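Local coordinates for MGS-M4 (PDB 4Q3M), which probably reduces carbonyl compounds to alcohols with a nicotinamide cofactor, as an aldo-keto reductase of the TIM-barrel class whose substrate is unknown, at residues H2-N7 with N178-A183; L6-E11 with T123-G128; Y10-I15 with E67-T72; E86-S91 with E127-A132; I100-I105 with P154-V159. One frame throughout, in Å; residues are numbered along the deposited sequence.

Contact 1 of 5, residues H2-N7 with N178-A183; sequences HSVKLN and NIQLEA
Swung opposite its own backbone N (chi1 175°) and then bent, the side chain of Gln180 folds up against Val4 and Leu6, while Asn7, its CG lodged between its own N and carbonyl carbon (chi1 60°), turns its amide onto the backbone of Asn178. The pairing sets the N-terminal beta hairpin, which in aldo-keto reductases covers the bottom of the barrel, against the start of barrel strand 180-184. The apolar evidence is Leu6 CD2, 3.6 Å from Gln180 CB with the two side chains nearly perpendicular. Val4 CG2 lies against the amide end, 3.8 Å from Gln180 OE1. That same OE1 takes a bond of 2.7 Å from a water which also donates to Lys5 O, and NE2 is held by Leu181 O and Glu224 O. Shortening Gln180 to an alanine would take away the amide beside Val4 CG2 and would probably leave the water on Lys5 O without its second anchor, with only CB still against Leu6 CD2. Asn178, at positive phi, is the C-prime residue of the Schellman motif ending helix 168-176. A second water links Asn7 N with Asn178 O, and Asn7 ND2 bonds directly to Asn178 O at 3.2 Å, almost straight (164°) and within its own amide plane.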
# COMPACT_ATOMS: atom_id res chain seq x y z
N HIS A 2 21.45 8.71 19.97
CA HIS A 2 22.15 9.49 18.95
C HIS A 2 21.21 10.10 17.95
O HIS A 2 20.07 9.67 17.79
CB HIS A 2 23.27 8.68 18.30
CG HIS A 2 22.88 7.95 17.04
ND1 HIS A 2 22.24 6.78 17.05
CD2 HIS A 2 23.12 8.25 15.71
CE1 HIS A 2 22.04 6.37 15.79
NE2 HIS A 2 22.58 7.27 14.97
N SER A 3 21.66 11.14 17.28
CA SER A 3 20.74 11.90 16.44
C SER A 3 21.16 11.94 14.98
O SER A 3 22.33 11.79 14.64
CB SER A 3 20.60 13.33 16.97
OG SER A 3 20.14 13.33 18.32
N VAL A 4 20.17 12.15 14.11
CA VAL A 4 20.41 12.36 12.69
C VAL A 4 20.20 13.83 12.38
O VAL A 4 19.54 14.54 13.15
CB VAL A 4 19.48 11.50 11.82
CG1 VAL A 4 19.63 10.03 12.16
CG2 VAL A 4 18.04 11.94 11.98
N LYS A 5 20.74 14.31 11.27
CA LYS A 5 20.49 15.68 10.86
C LYS A 5 19.69 15.76 9.57
O LYS A 5 20.07 15.19 8.55
CB LYS A 5 21.79 16.47 10.73
CG LYS A 5 22.84 16.14 11.78
CD LYS A 5 23.64 17.39 12.15
CE LYS A 5 24.06 18.17 10.93
NZ LYS A 5 24.27 19.61 11.25
N LEU A 6 18.58 16.48 9.64
CA LEU A 6 17.68 16.66 8.51
C LEU A 6 18.34 17.57 7.48
O LEU A 6 19.41 18.12 7.73
CB LEU A 6 16.35 17.25 8.98
CG LEU A 6 15.78 16.55 10.22
CD1 LEU A 6 14.47 17.17 10.65
CD2 LEU A 6 15.61 15.05 9.99
N ASN A 7 17.71 17.74 6.32
CA ASN A 7 18.32 18.48 5.22
C ASN A 7 18.54 19.97 5.51
O ASN A 7 19.21 20.66 4.75
CB ASN A 7 17.47 18.32 3.95
CG ASN A 7 16.05 18.83 4.11
OD1 ASN A 7 15.81 19.91 4.65
ND2 ASN A 7 15.09 18.04 3.64
N ASN A 178 16.87 13.35 -0.08
CA ASN A 178 17.23 13.98 1.19
C ASN A 178 16.06 14.09 2.17
O ASN A 178 15.90 15.10 2.85
CB ASN A 178 17.82 15.37 0.94
CG ASN A 178 18.82 15.37 -0.20
OD1 ASN A 178 19.95 14.89 -0.06
ND2 ASN A 178 18.42 15.92 -1.33
N ILE A 179 15.25 13.04 2.22
CA ILE A 179 14.13 12.98 3.15
C ILE A 179 14.41 11.93 4.23
O ILE A 179 14.67 10.77 3.92
CB ILE A 179 12.81 12.64 2.44
CG1 ILE A 179 12.52 13.68 1.35
CG2 ILE A 179 11.67 12.57 3.43
CD1 ILE A 179 11.27 13.38 0.54
N GLN A 180 14.36 12.35 5.49
CA GLN A 180 14.59 11.43 6.59
C GLN A 180 13.36 10.56 6.83
O GLN A 180 12.32 11.05 7.27
CB GLN A 180 14.95 12.18 7.87
CG GLN A 180 15.08 11.28 9.09
CD GLN A 180 16.22 10.29 8.97
OE1 GLN A 180 17.31 10.63 8.53
NE2 GLN A 180 15.97 9.04 9.36
N LEU A 181 13.48 9.27 6.52
CA LEU A 181 12.38 8.35 6.76
C LEU A 181 12.26 8.06 8.25
O LEU A 181 13.24 7.77 8.93
CB LEU A 181 12.59 7.05 5.98
CG LEU A 181 11.37 6.12 5.93
CD1 LEU A 181 11.13 5.65 4.50
CD2 LEU A 181 11.56 4.93 6.86
N GLU A 182 11.03 8.17 8.76
CA GLU A 182 10.76 7.89 10.16
C GLU A 182 9.79 6.72 10.27
O GLU A 182 8.80 6.65 9.54
CB GLU A 182 10.19 9.13 10.85
CG GLU A 182 10.05 9.00 12.36
CD GLU A 182 9.51 10.26 13.00
OE1 GLU A 182 8.88 11.07 12.29
OE2 GLU A 182 9.71 10.44 14.22
N ALA A 183 10.09 5.79 11.17
CA ALA A 183 9.30 4.57 11.29
C ALA A 183 8.35 4.62 12.48
O ALA A 183 8.79 4.70 13.63
CB ALA A 183 10.21 3.36 11.40
O HOH W 1 18.16 13.07 7.85
O HOH W 2 15.60 15.52 5.89

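Contact 2 of 5, residues L6-E11 with T123-G128; sequences LNNNYE and TLYEEG
The amide of Asn8 and the ring of Tyr125 meet obliquely, their planes 43° apart, with Asn8 ND2 at the edge of the ring and near its plane beside the hydroxyl. Asn8 belongs to the turn of the N-terminal hairpin: a type I beta turn runs from Leu6 to Asn9 and is closed by Asn9 N on Leu6 O at 2.9 Å. Leu6 N also bonds Tyr10 O at 3.0 Å and Asn9 has positive phi, consistent with a type I turn followed by a G1 bulge. Tyr125 stands on the last turn of helix 111-126, which ends at Gly128 in a Schellman motif. The two backbones remain 11.2 Å apart, from Asn8 CA to Tyr125 CA, and the gap is bridged by the length of the tyrosine, whose ring leaves the helix with CG opposite the backbone N (chi1 -174°). Asn8 ND2 is the donor at the junction, and its second acceptor is Lys131 O, in the loop that follows the helix. The other end of the amide is turned back: OD1 of Asn8 takes a weak bond from Tyr10 N; together with the two bonds from ND2 this probably fixes the amide's rotation. Met155 packs on Asn8 nearby. The link itself runs from Asn8 ND2 to Tyr125 OH, 2.8 Å long and 160° at the hydrogen, lying close to the Asn8 amide plane.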
# COMPACT_ATOMS: atom_id res chain seq x y z
N LEU A 6 18.58 16.48 9.64
CA LEU A 6 17.68 16.66 8.51
C LEU A 6 18.34 17.57 7.48
O LEU A 6 19.41 18.12 7.73
CB LEU A 6 16.35 17.25 8.98
CG LEU A 6 15.78 16.55 10.22
CD1 LEU A 6 14.47 17.17 10.65
CD2 LEU A 6 15.61 15.05 9.99
N ASN A 7 17.71 17.74 6.32
CA ASN A 7 18.32 18.48 5.22
C ASN A 7 18.54 19.97 5.51
O ASN A 7 19.21 20.66 4.75
CB ASN A 7 17.47 18.32 3.95
CG ASN A 7 16.05 18.83 4.11
OD1 ASN A 7 15.81 19.91 4.65
ND2 ASN A 7 15.09 18.04 3.64
N ASN A 8 17.98 20.45 6.62
CA ASN A 8 18.18 21.83 7.03
C ASN A 8 19.15 21.92 8.21
O ASN A 8 19.16 22.91 8.95
CB ASN A 8 16.85 22.48 7.40
CG ASN A 8 16.23 21.88 8.65
OD1 ASN A 8 16.46 20.72 8.97
ND2 ASN A 8 15.43 22.67 9.36
N ASN A 9 19.95 20.87 8.37
CA ASN A 9 20.98 20.77 9.41
C ASN A 9 20.41 20.74 10.83
O ASN A 9 21.15 20.90 11.80
CB ASN A 9 21.98 21.92 9.30
CG ASN A 9 22.59 22.03 7.91
OD1 ASN A 9 22.90 21.02 7.28
ND2 ASN A 9 22.75 23.25 7.43
N TYR A 10 19.10 20.53 10.95
CA TYR A 10 18.47 20.45 12.27
C TYR A 10 18.52 19.02 12.79
O TYR A 10 18.10 18.08 12.11
CB TYR A 10 17.02 20.95 12.21
CG TYR A 10 16.44 21.28 13.56
CD1 TYR A 10 16.72 22.49 14.19
CD2 TYR A 10 15.60 20.38 14.22
CE1 TYR A 10 16.19 22.79 15.43
CE2 TYR A 10 15.07 20.68 15.46
CZ TYR A 10 15.37 21.89 16.06
OH TYR A 10 14.84 22.19 17.29
N GLU A 11 19.04 18.86 14.00
CA GLU A 11 19.22 17.53 14.58
C GLU A 11 17.92 16.94 15.10
O GLU A 11 17.03 17.66 15.56
CB GLU A 11 20.26 17.58 15.71
CG GLU A 11 21.67 17.84 15.23
CD GLU A 11 22.68 17.83 16.37
OE1 GLU A 11 22.26 17.75 17.54
OE2 GLU A 11 23.89 17.91 16.08
N THR A 123 5.04 28.76 5.61
CA THR A 123 4.86 30.06 6.24
C THR A 123 5.28 30.01 7.70
O THR A 123 5.96 30.91 8.20
CB THR A 123 3.40 30.55 6.14
OG1 THR A 123 3.03 30.69 4.76
CG2 THR A 123 3.22 31.88 6.84
N LEU A 124 4.88 28.94 8.38
CA LEU A 124 5.22 28.74 9.79
C LEU A 124 6.72 28.53 9.97
O LEU A 124 7.30 28.97 10.96
CB LEU A 124 4.45 27.55 10.36
CG LEU A 124 2.93 27.69 10.40
CD1 LEU A 124 2.28 26.34 10.69
CD2 LEU A 124 2.50 28.72 11.43
N TYR A 125 7.34 27.86 9.00
CA TYR A 125 8.78 27.61 9.04
C TYR A 125 9.55 28.91 8.88
O TYR A 125 10.56 29.13 9.56
CB TYR A 125 9.17 26.61 7.95
CG TYR A 125 10.63 26.19 8.00
CD1 TYR A 125 11.05 25.19 8.87
CD2 TYR A 125 11.57 26.78 7.17
CE1 TYR A 125 12.37 24.80 8.92
CE2 TYR A 125 12.90 26.39 7.21
CZ TYR A 125 13.29 25.40 8.09
OH TYR A 125 14.61 25.01 8.13
N GLU A 126 9.08 29.77 7.99
CA GLU A 126 9.71 31.06 7.77
C GLU A 126 9.53 31.97 8.98
O GLU A 126 10.38 32.81 9.27
CB GLU A 126 9.13 31.73 6.52
CG GLU A 126 9.47 31.02 5.22
CD GLU A 126 8.75 31.60 4.02
OE1 GLU A 126 7.96 32.55 4.21
OE2 GLU A 126 8.97 31.10 2.90
N GLU A 127 8.43 31.78 9.70
CA GLU A 127 8.14 32.58 10.89
C GLU A 127 8.83 32.03 12.13
O GLU A 127 8.74 32.60 13.21
CB GLU A 127 6.63 32.67 11.12
CG GLU A 127 5.90 33.50 10.08
CD GLU A 127 4.40 33.54 10.30
OE1 GLU A 127 3.91 32.76 11.15
OE2 GLU A 127 3.71 34.34 9.63
N GLY A 128 9.52 30.90 11.97
CA GLY A 128 10.30 30.32 13.04
C GLY A 128 9.48 29.59 14.09
O GLY A 128 9.96 29.35 15.20

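Contact 3 of 5, residues Y10-I15 with E67-T72; sequences YEMPII and EIFVTT
Met12 lies over one face of the Phe69 ring, its CG 3.8 Å from the ring centroid and 18° off the normal, a CH-pi contact displaced toward the rim. In the plane of the same ring, Thr71 OG1 sits at the edge, and His41 meets Phe69 edge-to-face. The Tyr10 ring takes part through its own edge: Phe69 CE2 comes near the tyrosine plane, 3.6 Å from Tyr10 CE2. Its hydroxyl is occupied elsewhere, by a hydrogen bond to Asp101 OD1. Met12 reaches the ring as a fully extended chain, starting from a chi1 of -179°, which carries SD to 4.7 Å from the Phe69 centroid, an oblique Met-aromatic contact. Strand 11-13 is the second arm of the hairpin that closes the bottom of the barrel, and strand 69-74 is the third strand of the barrel wall. Their axes pass 8.1 Å apart at 84°, almost square to each other, which excludes sheet pairing here and leaves the joining to side chains. Phe69, pointing from the barrel strand at the hairpin, supplies about half of the 211 Å² buried between the segments. Beside the root of that side chain, Pro13 CD packs 3.6 Å from Phe69 CB. Leu102 of the next barrel strand touches both Met12 and Phe69 from the interior.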
# COMPACT_ATOMS: atom_id res chain seq x y z
N TYR A 10 19.10 20.53 10.95
CA TYR A 10 18.47 20.45 12.27
C TYR A 10 18.52 19.02 12.79
O TYR A 10 18.10 18.08 12.11
CB TYR A 10 17.02 20.95 12.21
CG TYR A 10 16.44 21.28 13.56
CD1 TYR A 10 16.72 22.49 14.19
CD2 TYR A 10 15.60 20.38 14.22
CE1 TYR A 10 16.19 22.79 15.43
CE2 TYR A 10 15.07 20.68 15.46
CZ TYR A 10 15.37 21.89 16.06
OH TYR A 10 14.84 22.19 17.29
N GLU A 11 19.04 18.86 14.00
CA GLU A 11 19.22 17.53 14.58
C GLU A 11 17.92 16.94 15.10
O GLU A 11 17.03 17.66 15.56
CB GLU A 11 20.26 17.58 15.71
CG GLU A 11 21.67 17.84 15.23
CD GLU A 11 22.68 17.83 16.37
OE1 GLU A 11 22.26 17.75 17.54
OE2 GLU A 11 23.89 17.91 16.08
N MET A 12 17.82 15.62 15.01
CA MET A 12 16.63 14.90 15.45
C MET A 12 17.03 13.57 16.08
O MET A 12 17.62 12.72 15.42
CB MET A 12 15.69 14.65 14.26
CG MET A 12 14.41 13.91 14.61
SD MET A 12 13.43 13.54 13.14
CE MET A 12 11.95 12.85 13.88
N PRO A 13 16.74 13.41 17.38
CA PRO A 13 17.03 12.16 18.10
C PRO A 13 16.47 10.95 17.36
O PRO A 13 15.26 10.88 17.12
CB PRO A 13 16.33 12.36 19.45
CG PRO A 13 16.33 13.84 19.64
CD PRO A 13 16.14 14.42 18.27
N ILE A 14 17.34 10.01 17.01
CA ILE A 14 16.96 8.88 16.16
C ILE A 14 15.94 7.97 16.84
O ILE A 14 15.26 7.18 16.18
CB ILE A 14 18.20 8.06 15.75
CG1 ILE A 14 17.93 7.28 14.46
CG2 ILE A 14 18.64 7.14 16.88
CD1 ILE A 14 19.14 6.54 13.93
N ILE A 15 15.82 8.09 18.16
CA ILE A 15 14.79 7.36 18.89
C ILE A 15 13.90 8.34 19.64
O ILE A 15 14.33 9.43 20.02
CB ILE A 15 15.41 6.34 19.88
CG1 ILE A 15 14.35 5.34 20.34
CG2 ILE A 15 16.05 7.05 21.07
CD1 ILE A 15 14.85 4.33 21.34
N GLU A 67 16.24 21.00 24.49
CA GLU A 67 16.91 19.70 24.48
C GLU A 67 15.90 18.57 24.30
O GLU A 67 16.26 17.39 24.37
CB GLU A 67 17.71 19.51 25.77
CG GLU A 67 18.31 20.81 26.31
CD GLU A 67 19.37 20.57 27.36
OE1 GLU A 67 19.41 19.47 27.94
OE2 GLU A 67 20.17 21.50 27.61
N ILE A 68 14.64 18.93 24.08
CA ILE A 68 13.59 17.96 23.83
C ILE A 68 12.95 18.16 22.46
O ILE A 68 12.43 19.24 22.16
CB ILE A 68 12.50 18.01 24.92
CG1 ILE A 68 13.11 17.80 26.30
CG2 ILE A 68 11.42 16.98 24.64
CD1 ILE A 68 12.09 17.84 27.42
N PHE A 69 12.99 17.12 21.64
CA PHE A 69 12.41 17.17 20.30
C PHE A 69 10.92 16.82 20.35
O PHE A 69 10.55 15.71 20.70
CB PHE A 69 13.15 16.20 19.37
CG PHE A 69 12.92 16.46 17.91
CD1 PHE A 69 11.78 15.99 17.27
CD2 PHE A 69 13.86 17.15 17.16
CE1 PHE A 69 11.58 16.22 15.93
CE2 PHE A 69 13.66 17.39 15.82
CZ PHE A 69 12.52 16.92 15.20
N VAL A 70 10.08 17.79 20.00
CA VAL A 70 8.63 17.58 20.03
C VAL A 70 8.03 17.58 18.63
O VAL A 70 8.13 18.57 17.90
CB VAL A 70 7.92 18.65 20.88
CG1 VAL A 70 6.43 18.36 20.95
CG2 VAL A 70 8.52 18.70 22.28
N THR A 71 7.40 16.47 18.27
CA THR A 71 6.73 16.36 16.98
C THR A 71 5.23 16.19 17.15
O THR A 71 4.77 15.32 17.89
CB THR A 71 7.26 15.16 16.16
OG1 THR A 71 8.66 15.34 15.92
CG2 THR A 71 6.53 15.05 14.83
N THR A 72 4.46 17.03 16.47
CA THR A 72 3.02 16.83 16.39
C THR A 72 2.59 16.86 14.92
O THR A 72 3.37 17.27 14.06
CB THR A 72 2.23 17.87 17.20
OG1 THR A 72 0.85 17.48 17.26
CG2 THR A 72 2.35 19.24 16.57

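Contact 4 of 5, residues E86-S91 with E127-A132; sequences EAFNTS and EGKVKA
Phe88 and Lys129 mark the closest backbone approach, 9.5 Å between their CA atoms, with a regular helix on one side and an irregular link on the other. Residues 86-91 keep the alpha-helical repeat: Thr90 N bonds Glu86 O at 3.1 Å, and Thr90 OG1 reaches that oxygen from the opposite face of the carbonyl plane. Residues 127-132 leave helix 111-126 through Gly128, whose positive phi (77°) belongs to a Schellman motif, and lead toward strand 133-136. Phe88 spans the gap. A chi1 of 175° carries its ring out from the helix to the link, where its outer atoms do the touching. CE1 of Phe88 meets Val130 CG1 at 3.4 Å, the two side chains passing each other in opposite directions. On the other side of the ring tip, Phe88 CE2 lies 3.7 Å from Lys129 CB, and Lys129 O stands at the ring edge, near its plane, 3.6 Å from Phe88 CZ. Lys129 itself runs extended, its aliphatic part crossing Phe88 obliquely, and carries NZ to a long salt bridge of 4.0 Å with Glu127 OE1 in the same segment. Leu124 of helix 111-126 touches Phe88, Lys129 and Val130, and Tyr103 of strand 102-105 meets the Phe88 ring edge-to-face. Backbone bonds of Lys129 and Lys131 to Ile100 join the link to the lead-in of that strand, which places Phe88 between the outer helices 81-94 and 111-126 and the barrel wall.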
# COMPACT_ATOMS: atom_id res chain seq x y z
N GLU A 86 -4.50 27.64 11.76
CA GLU A 86 -5.30 27.66 12.98
C GLU A 86 -5.13 26.37 13.78
O GLU A 86 -5.05 26.40 15.01
CB GLU A 86 -6.77 27.89 12.65
CG GLU A 86 -7.71 27.87 13.85
CD GLU A 86 -7.54 29.08 14.75
OE1 GLU A 86 -6.80 30.02 14.39
OE2 GLU A 86 -8.17 29.10 15.83
N ALA A 87 -5.09 25.24 13.08
CA ALA A 87 -4.93 23.95 13.74
C ALA A 87 -3.55 23.83 14.37
O ALA A 87 -3.36 23.09 15.33
CB ALA A 87 -5.15 22.82 12.75
N PHE A 88 -2.59 24.56 13.82
CA PHE A 88 -1.23 24.58 14.35
C PHE A 88 -1.16 25.35 15.66
O PHE A 88 -0.52 24.92 16.62
CB PHE A 88 -0.26 25.19 13.33
CG PHE A 88 1.14 25.34 13.85
CD1 PHE A 88 1.97 24.24 13.96
CD2 PHE A 88 1.62 26.58 14.23
CE1 PHE A 88 3.26 24.38 14.43
CE2 PHE A 88 2.91 26.73 14.70
CZ PHE A 88 3.73 25.62 14.81
N ASN A 89 -1.83 26.50 15.70
CA ASN A 89 -1.88 27.32 16.91
C ASN A 89 -2.59 26.58 18.03
O ASN A 89 -2.23 26.71 19.20
CB ASN A 89 -2.58 28.65 16.63
CG ASN A 89 -2.00 29.38 15.44
OD1 ASN A 89 -0.78 29.38 15.23
ND2 ASN A 89 -2.86 29.99 14.64
N THR A 90 -3.60 25.79 17.67
CA THR A 90 -4.31 24.96 18.63
C THR A 90 -3.37 23.90 19.20
O THR A 90 -3.34 23.67 20.40
CB THR A 90 -5.53 24.28 17.99
OG1 THR A 90 -6.43 25.27 17.48
CG2 THR A 90 -6.26 23.42 19.01
N SER A 91 -2.60 23.26 18.32
CA SER A 91 -1.60 22.29 18.73
C SER A 91 -0.56 22.95 19.63
O SER A 91 -0.20 22.43 20.68
CB SER A 91 -0.91 21.67 17.51
OG SER A 91 -1.78 20.83 16.80
N GLU A 127 8.43 31.78 9.70
CA GLU A 127 8.14 32.58 10.89
C GLU A 127 8.83 32.03 12.13
O GLU A 127 8.74 32.60 13.21
CB GLU A 127 6.63 32.67 11.12
CG GLU A 127 5.90 33.50 10.08
CD GLU A 127 4.40 33.54 10.30
OE1 GLU A 127 3.91 32.76 11.15
OE2 GLU A 127 3.71 34.34 9.63
N GLY A 128 9.52 30.90 11.97
CA GLY A 128 10.30 30.32 13.04
C GLY A 128 9.48 29.59 14.09
O GLY A 128 9.96 29.35 15.20
N LYS A 129 8.25 29.22 13.74
CA LYS A 129 7.38 28.51 14.67
C LYS A 129 7.56 27.00 14.57
O LYS A 129 7.23 26.27 15.50
CB LYS A 129 5.91 28.89 14.43
CG LYS A 129 5.58 30.32 14.81
CD LYS A 129 4.11 30.63 14.61
CE LYS A 129 3.79 32.06 15.03
NZ LYS A 129 2.35 32.39 14.81
N VAL A 130 8.08 26.54 13.44
CA VAL A 130 8.49 25.14 13.30
C VAL A 130 9.93 25.04 12.83
O VAL A 130 10.35 25.75 11.92
CB VAL A 130 7.58 24.36 12.32
CG1 VAL A 130 6.32 23.90 13.02
CG2 VAL A 130 7.24 25.20 11.11
N LYS A 131 10.69 24.17 13.48
CA LYS A 131 12.11 24.01 13.18
C LYS A 131 12.34 23.03 12.04
O LYS A 131 13.41 23.00 11.44
CB LYS A 131 12.87 23.56 14.43
CG LYS A 131 12.85 24.58 15.55
CD LYS A 131 13.39 25.92 15.08
CE LYS A 131 13.29 26.98 16.17
NZ LYS A 131 13.82 28.29 15.70
N ALA A 132 11.32 22.22 11.75
CA ALA A 132 11.39 21.25 10.67
C ALA A 132 9.99 20.88 10.19
O ALA A 132 9.07 20.71 11.00
CB ALA A 132 12.15 20.01 11.10

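Contact 5 of 5, residues I100-I105 with P154-V159; sequences IDLYLI and PMVNQV
The interior of the alpha/beta barrel is filled here by residues from two strands that are not neighbours in the sheet: Leu102 and Leu104 on strand 102-105, Val156 and Gln158 on strand 156-160, with strand 133-136 between them. The short segments pass 8.2 Å apart, their axes inclined at 59°, which agrees with two tilted next-but-one staves of a closed barrel, whose inward side chains meet over the strand between them. Side chains alternate as in any barrel strand: Leu102 and Leu104 point inward, while Ile105 packs outward on helix 111-126. Val156 touches both leucines. Its CG2 is 3.9 Å from Leu102 CD2, and its CG1 is 4.1 Å from Leu104 CD2. Leu104 divides its two methyls between partners, because its other branch, CD1, lies 3.5 Å from Gln158 NE2 and 3.9 Å from Gln158 CB, the two side chains crossing at about a right angle. Gln158 comes forward as an extended chain, its CG opposite the backbone N (chi1 -178°). Cutting Leu104 back to an alanine would probably open a gap beside Val156 CG1 and leave the Gln158 amide without the methyl packed against it. The amide nitrogen is satisfied from outside the pair, by hydrogen bonds to Glu182 OE1 and Asp43 OD1. Cohesion between these segments is therefore apolar, with all four touching residues buried, and the single polar group brought to the interface is fixed by carboxylates of other strands, leaving Leu104 to meet it by van der Waals contact alone.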
# COMPACT_ATOMS: atom_id res chain seq x y z
N ILE A 100 7.55 24.51 17.66
CA ILE A 100 7.50 23.06 17.54
C ILE A 100 8.67 22.56 16.71
O ILE A 100 9.01 23.15 15.69
CB ILE A 100 6.16 22.60 16.92
CG1 ILE A 100 5.02 22.83 17.91
CG2 ILE A 100 6.21 21.13 16.54
CD1 ILE A 100 3.65 22.51 17.37
N ASP A 101 9.30 21.48 17.15
CA ASP A 101 10.47 20.94 16.47
C ASP A 101 10.14 20.39 15.09
O ASP A 101 10.82 20.69 14.11
CB ASP A 101 11.13 19.85 17.32
CG ASP A 101 11.60 20.37 18.67
OD1 ASP A 101 12.73 20.89 18.75
OD2 ASP A 101 10.83 20.25 19.65
N LEU A 102 9.08 19.59 15.00
CA LEU A 102 8.69 18.98 13.74
C LEU A 102 7.17 18.96 13.58
O LEU A 102 6.44 18.60 14.51
CB LEU A 102 9.25 17.56 13.64
CG LEU A 102 8.93 16.75 12.37
CD1 LEU A 102 9.40 17.48 11.13
CD2 LEU A 102 9.54 15.37 12.46
N TYR A 103 6.70 19.35 12.40
CA TYR A 103 5.27 19.34 12.10
C TYR A 103 5.01 18.55 10.83
O TYR A 103 5.62 18.81 9.79
CB TYR A 103 4.75 20.77 11.96
CG TYR A 103 3.26 20.91 12.18
CD1 TYR A 103 2.62 20.26 13.23
CD2 TYR A 103 2.49 21.71 11.34
CE1 TYR A 103 1.26 20.39 13.43
CE2 TYR A 103 1.12 21.85 11.54
CZ TYR A 103 0.52 21.18 12.59
OH TYR A 103 -0.84 21.31 12.79
N LEU A 104 4.12 17.57 10.91
CA LEU A 104 3.88 16.65 9.80
C LEU A 104 2.45 16.69 9.29
O LEU A 104 1.51 16.91 10.05
CB LEU A 104 4.23 15.22 10.22
CG LEU A 104 5.62 14.93 10.77
CD1 LEU A 104 5.72 13.48 11.22
CD2 LEU A 104 6.69 15.24 9.74
N ILE A 105 2.29 16.46 7.99
CA ILE A 105 0.98 16.17 7.42
C ILE A 105 0.69 14.70 7.66
O ILE A 105 1.43 13.83 7.21
CB ILE A 105 0.93 16.48 5.91
CG1 ILE A 105 1.37 17.92 5.64
CG2 ILE A 105 -0.47 16.24 5.36
CD1 ILE A 105 1.35 18.31 4.17
N PRO A 154 10.56 18.79 1.69
CA PRO A 154 10.21 17.91 2.82
C PRO A 154 11.45 17.36 3.52
O PRO A 154 12.43 17.02 2.86
CB PRO A 154 9.42 16.79 2.16
CG PRO A 154 8.81 17.42 0.96
CD PRO A 154 9.84 18.40 0.46
N MET A 155 11.39 17.28 4.85
CA MET A 155 12.55 16.88 5.63
C MET A 155 12.35 15.50 6.26
O MET A 155 13.31 14.77 6.50
CB MET A 155 12.85 17.92 6.71
CG MET A 155 12.93 19.34 6.19
SD MET A 155 13.14 20.57 7.49
CE MET A 155 13.08 22.08 6.53
N VAL A 156 11.10 15.16 6.54
CA VAL A 156 10.77 13.90 7.21
C VAL A 156 9.54 13.24 6.60
O VAL A 156 8.54 13.91 6.32
CB VAL A 156 10.54 14.12 8.72
CG1 VAL A 156 9.99 12.86 9.38
CG2 VAL A 156 11.83 14.55 9.41
N ASN A 157 9.61 11.93 6.39
CA ASN A 157 8.45 11.14 5.99
C ASN A 157 8.20 10.01 6.98
O ASN A 157 8.89 8.99 6.95
CB ASN A 157 8.62 10.59 4.58
CG ASN A 157 7.37 9.89 4.06
OD1 ASN A 157 6.27 10.11 4.57
ND2 ASN A 157 7.54 9.05 3.05
N GLN A 158 7.22 10.18 7.86
CA GLN A 158 6.91 9.16 8.86
C GLN A 158 5.93 8.13 8.33
O GLN A 158 4.76 8.44 8.10
CB GLN A 158 6.36 9.81 10.14
CG GLN A 158 6.06 8.80 11.23
CD GLN A 158 5.45 9.43 12.47
OE1 GLN A 158 4.40 8.99 12.95
NE2 GLN A 158 6.10 10.46 13.00
N VAL A 159 6.40 6.91 8.13
CA VAL A 159 5.57 5.84 7.59
C VAL A 159 5.71 4.54 8.38
O VAL A 159 6.70 4.34 9.08
CB VAL A 159 5.90 5.56 6.11
CG1 VAL A 159 5.48 6.73 5.23
CG2 VAL A 159 7.38 5.25 5.95

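In the fold
From the N terminus, the hairpin supplies the first segment of three contacts. Contact 1 closes the longest loop, back to strand 180-184, and contacts 3, 4 and 5 all fall within its span. Contacts 1 and 2 share Leu6 and Asn7, and contacts 2 and 3 share Tyr10 and Glu11, so one hairpin is tied to the seventh barrel strand, helix 111-126 and the third barrel strand. Contact 3 closes before contacts 4 and 5 open. Those two cross, as do contacts 2 and 5, while contacts 2 and 4 end on the same residues, Glu127 and Gly128. Contact 4 joins outer helix to link; contact 5 joins the fourth and sixth barrel strands through inward side chains, past the fifth.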